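Local coordinates for regulatory protein SWI6 (Saccharomyces cerevisiae, PDB 2XFV), which partners SWI4 in SBF and MBP1 in MBF to drive cell-cycle-dependent transcription, and is represented here by its amino-terminal domain, at residues L93-F96 against G97-Q100; L79-E82 against L83-L87. All coordinates share one frame; numbering follows the deposited sequence.

Helix 83-92 of the amino-terminal domain joins the two sites: interaction 2 forms where strand 79-81 hands over to its first turn, and interaction 1 forms in the loop just beyond its last turn. Their centres lie 15 Å apart, yet they touch directly, since Phe96 CE1 sits 3.5 Å from Leu87 CD2. Both also reach the second subunit, where Gln100 NE2 of interaction 1 is hydrogen-bonded to Glu84 OE2 of the neighbouring chain, so the helix start in one copy meets the loop of the other. The Glu84 side chain is about 6 Å from a bound calcium ion.

Interaction 1: L93-F96 against G97-Q100; sequences LNLF and GLFQ
The carbonyls of Leu95 and Phe96 meet the backbone of a type I beta turn from Gly97 to Gln100, into which the chain folds after leaving helix 83-92 through a Schellman motif at Asn94. Phe99 N donates two weak hydrogen bonds, to Leu95 O at 3.3 Å (N-H...O 144°) and to Phe96 O at 3.1 Å, the latter more bent at 127°. Leu95 O also lies in the plane of the Phe99 ring, at its edge, 3.4 Å from CD2. The Leu95 side chain packs on that of Leu98, side by side and pointing the same way, with their CD2 atoms 4.1 Å apart. Phe96 touches the turn at its base, CB lying 3.2 Å from Gly97 N. A chi1 of -175° sets CG opposite the backbone N, and the ring points away from the turn to stack edge-to-face with Phe103 of the second subunit. Leu95 and Phe99 both lean on Leu90 and Leu17. A water bridges the two segments, donating to Asn94 O and accepting from Leu98 N. Gly97 contributes its carbonyl, gripped from opposite faces of its plane: Gln100 N lies 3.1 Å from Gly97 O on one face, and Gln100 NE2 lies 2.8 Å from it on the other.

Interaction 2: L79-E82 against L83-L87; sequences LWIE and LEKCL
Glu82 O accepts a hydrogen bond from Cys86 N at 2.9 Å, and this is the first-shell bond of the contact. It is nearly straight at both ends, with an N-H...O angle of 162° and the donor close to the line of the carbonyl. The same oxygen has side-chain carbons close by: Lys85 CB at 3.6 Å and Cys86 CB at 3.7 Å. Beside this bond Ile81 makes the apolar part of the contact. Its CG1 branch lies between the backbone N and the carbonyl carbon (chi1 60°) and carries CD1 to the helix, 3.8 Å from Cys86 CA and 4.1 Å from Cys86 CB. Lys85 CG comes to 4.3 Å from Ile81 CB, before bends at chi2 and chi3 take the ammonium to Gln88 OE1 and to a glycerol probably from the crystallisation liquor. Further out, Phe28 is a common neighbour of Ile81, Leu83 and Cys86, and it also pairs with Ile81 through the backbone within the antiparallel sheet. The short axes of strand 79-81 and helix 83-87 stand 76° apart and approach to 8.4 Å. Glu82 occupies the N-cap position between them, making this a strand-to-helix junction whose cap carbonyl begins the i to i+4 bonding of an alpha helix.

Interaction 1: L93-F96 against G97-Q100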
loop_
_atom_site.group_PDB
_atom_site.type_symbol
_atom_site.label_atom_id
_atom_site.label_comp_id
_atom_site.label_asym_id
_atom_site.label_seq_id
_atom_site.Cartn_x
_atom_site.Cartn_y
_atom_site.Cartn_z
ATOM N N LEU A 93 3.331 -7.588 2.986
ATOM C CA LEU A 93 2.917 -8.922 2.540
ATOM C C LEU A 93 2.447 -8.963 1.078
ATOM O O LEU A 93 2.056 -10.023 0.574
ATOM C CB LEU A 93 1.798 -9.449 3.447
ATOM C CG LEU A 93 2.118 -9.575 4.941
ATOM C CD1 LEU A 93 0.845 -9.855 5.760
ATOM C CD2 LEU A 93 3.177 -10.643 5.192
ATOM N N ASN A 94 2.493 -7.812 0.408
ATOM C CA ASN A 94 2.005 -7.664 -0.960
ATOM C C ASN A 94 0.548 -8.119 -1.105
ATOM O O ASN A 94 0.173 -8.798 -2.068
ATOM C CB ASN A 94 2.939 -8.357 -1.967
ATOM C CG ASN A 94 4.310 -7.683 -2.054
ATOM O OD1 ASN A 94 5.345 -8.352 -2.067
ATOM N ND2 ASN A 94 4.319 -6.353 -2.102
ATOM N N LEU A 95 -0.271 -7.711 -0.138
ATOM C CA LEU A 95 -1.703 -8.025 -0.129
ATOM C C LEU A 95 -2.572 -6.770 -0.230
ATOM O O LEU A 95 -3.803 -6.849 -0.117
ATOM C CB LEU A 95 -2.079 -8.801 1.142
ATOM C CG LEU A 95 -1.530 -10.223 1.261
ATOM C CD1 LEU A 95 -1.978 -10.863 2.568
ATOM C CD2 LEU A 95 -1.969 -11.077 0.063
ATOM N N PHE A 96 -1.955 -5.607 -0.418
ATOM C CA PHE A 96 -2.760 -4.396 -0.521
ATOM C C PHE A 96 -3.641 -4.429 -1.769
ATOM O O PHE A 96 -4.806 -4.020 -1.731
ATOM C CB PHE A 96 -1.927 -3.110 -0.495
ATOM C CG PHE A 96 -2.777 -1.872 -0.490
ATOM C CD1 PHE A 96 -3.373 -1.435 0.681
ATOM C CD2 PHE A 96 -3.053 -1.194 -1.669
ATOM C CE1 PHE A 96 -4.181 -0.309 0.689
ATOM C CE2 PHE A 96 -3.861 -0.070 -1.670
ATOM C CZ PHE A 96 -4.424 0.376 -0.486
ATOM N N GLY A 97 -3.079 -4.922 -2.867
ATOM C CA GLY A 97 -3.827 -5.081 -4.104
ATOM C C GLY A 97 -5.057 -5.952 -3.903
ATOM O O GLY A 97 -6.143 -5.640 -4.390
ATOM N N LEU A 98 -4.889 -7.045 -3.170
ATOM C CA LEU A 98 -5.987 -7.975 -2.931
ATOM C C LEU A 98 -7.165 -7.297 -2.219
ATOM O O LEU A 98 -8.320 -7.639 -2.472
ATOM C CB LEU A 98 -5.500 -9.202 -2.147
ATOM C CG LEU A 98 -6.505 -10.332 -1.893
ATOM C CD1 LEU A 98 -6.957 -10.963 -3.200
ATOM C CD2 LEU A 98 -5.910 -11.380 -0.966
ATOM N N PHE A 99 -6.866 -6.340 -1.345
ATOM C CA PHE A 99 -7.887 -5.616 -0.584
ATOM C C PHE A 99 -8.166 -4.198 -1.098
ATOM O O PHE A 99 -8.754 -3.387 -0.383
ATOM C CB PHE A 99 -7.491 -5.530 0.893
ATOM C CG PHE A 99 -7.592 -6.841 1.635
ATOM C CD1 PHE A 99 -8.737 -7.163 2.351
ATOM C CD2 PHE A 99 -6.534 -7.742 1.630
ATOM C CE1 PHE A 99 -8.836 -8.368 3.033
ATOM C CE2 PHE A 99 -6.624 -8.951 2.313
ATOM C CZ PHE A 99 -7.776 -9.264 3.016
ATOM N N GLN A 100 -7.766 -3.900 -2.334
ATOM C CA GLN A 100 -7.866 -2.532 -2.859
ATOM C C GLN A 100 -9.264 -1.895 -2.768
ATOM O O GLN A 100 -9.387 -0.704 -2.483
ATOM C CB GLN A 100 -7.312 -2.441 -4.293
ATOM C CG GLN A 100 -8.106 -3.203 -5.368
ATOM C CD GLN A 100 -7.341 -3.370 -6.691
ATOM O OE1 GLN A 100 -7.378 -2.496 -7.562
ATOM N NE2 GLN A 100 -6.658 -4.505 -6.848
HETATM O O HOH W 1 -2.159 -8.008 -3.597
#

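Interaction 2: L79-E82 against L83-L87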
loop_
_atom_site.group_PDB
_atom_site.type_symbol
_atom_site.label_atom_id
_atom_site.label_comp_id
_atom_site.label_asym_id
_atom_site.label_seq_id
_atom_site.Cartn_x
_atom_site.Cartn_y
_atom_site.Cartn_z
ATOM N N LEU A 79 -6.363 -8.017 21.434
ATOM C CA LEU A 79 -5.363 -7.115 20.857
ATOM C C LEU A 79 -5.738 -6.563 19.486
ATOM O O LEU A 79 -6.237 -7.304 18.632
ATOM C CB LEU A 79 -4.003 -7.824 20.763
ATOM C CG LEU A 79 -3.472 -8.386 22.090
ATOM C CD1 LEU A 79 -2.093 -9.018 21.862
ATOM C CD2 LEU A 79 -3.401 -7.281 23.164
ATOM N N TRP A 80 -5.466 -5.266 19.291
ATOM C CA TRP A 80 -5.843 -4.524 18.090
ATOM C C TRP A 80 -4.650 -3.717 17.555
ATOM O O TRP A 80 -3.749 -3.364 18.321
ATOM C CB TRP A 80 -6.998 -3.565 18.426
ATOM C CG TRP A 80 -8.261 -4.282 18.888
ATOM C CD1 TRP A 80 -8.519 -4.770 20.148
ATOM C CD2 TRP A 80 -9.436 -4.547 18.103
ATOM N NE1 TRP A 80 -9.786 -5.360 20.182
ATOM C CE2 TRP A 80 -10.369 -5.215 18.947
ATOM C CE3 TRP A 80 -9.802 -4.268 16.773
ATOM C CZ2 TRP A 80 -11.635 -5.628 18.491
ATOM C CZ3 TRP A 80 -11.064 -4.683 16.321
ATOM C CH2 TRP A 80 -11.967 -5.345 17.185
ATOM N N ILE A 81 -4.647 -3.415 16.255
ATOM C CA ILE A 81 -3.592 -2.572 15.674
ATOM C C ILE A 81 -4.155 -1.319 14.996
ATOM O O ILE A 81 -5.322 -1.285 14.614
ATOM C CB ILE A 81 -2.720 -3.345 14.651
ATOM C CG1 ILE A 81 -3.577 -3.863 13.480
ATOM C CG2 ILE A 81 -1.958 -4.471 15.358
ATOM C CD1 ILE A 81 -2.738 -4.507 12.325
ATOM N N GLU A 82 -3.322 -0.286 14.846
ATOM C CA GLU A 82 -3.767 0.948 14.201
ATOM C C GLU A 82 -3.982 0.766 12.703
ATOM O O GLU A 82 -3.414 -0.132 12.097
ATOM C CB GLU A 82 -2.750 2.072 14.437
ATOM C CG GLU A 82 -2.520 2.333 15.917
ATOM C CD GLU A 82 -2.315 3.788 16.246
ATOM O OE1 GLU A 82 -1.399 4.408 15.662
ATOM O OE2 GLU A 82 -3.067 4.307 17.102
ATOM N N LEU A 83 -4.807 1.632 12.122
ATOM C CA LEU A 83 -5.046 1.648 10.676
ATOM C C LEU A 83 -3.746 1.714 9.884
ATOM O O LEU A 83 -3.568 1.002 8.898
ATOM C CB LEU A 83 -5.916 2.861 10.315
ATOM C CG LEU A 83 -6.046 3.287 8.842
ATOM C CD1 LEU A 83 -6.803 2.245 8.015
ATOM C CD2 LEU A 83 -6.728 4.653 8.745
ATOM N N GLU A 84 -2.836 2.595 10.287
ATOM C CA GLU A 84 -1.594 2.748 9.516
ATOM C C GLU A 84 -0.727 1.494 9.555
ATOM O O GLU A 84 -0.071 1.155 8.565
ATOM C CB GLU A 84 -0.809 3.977 9.975
ATOM C CG GLU A 84 -1.435 5.262 9.438
ATOM C CD GLU A 84 -0.624 6.508 9.731
ATOM O OE1 GLU A 84 0.622 6.412 9.877
ATOM O OE2 GLU A 84 -1.250 7.590 9.788
ATOM N N LYS A 85 -0.725 0.812 10.699
ATOM C CA LYS A 85 -0.002 -0.454 10.832
ATOM C C LYS A 85 -0.668 -1.543 9.982
ATOM O O LYS A 85 0.016 -2.360 9.354
ATOM C CB LYS A 85 0.106 -0.867 12.318
ATOM C CG LYS A 85 0.850 -2.194 12.613
ATOM C CD LYS A 85 2.261 -2.265 11.984
ATOM C CE LYS A 85 3.285 -1.312 12.635
ATOM N NZ LYS A 85 4.581 -1.306 11.869
ATOM N N CYS A 86 -1.999 -1.559 9.947
ATOM C CA CYS A 86 -2.695 -2.489 9.062
ATOM C C CYS A 86 -2.245 -2.269 7.613
ATOM O O CYS A 86 -1.897 -3.225 6.911
ATOM C CB CYS A 86 -4.222 -2.340 9.196
ATOM S SG CYS A 86 -5.182 -3.312 7.995
ATOM N N LEU A 87 -2.213 -1.013 7.169
ATOM C CA LEU A 87 -1.758 -0.718 5.799
ATOM C C LEU A 87 -0.293 -1.124 5.571
ATOM O O LEU A 87 0.055 -1.695 4.528
ATOM C CB LEU A 87 -1.977 0.764 5.452
ATOM C CG LEU A 87 -3.456 1.173 5.343
ATOM C CD1 LEU A 87 -3.666 2.672 5.593
ATOM C CD2 LEU A 87 -4.019 0.765 3.989
#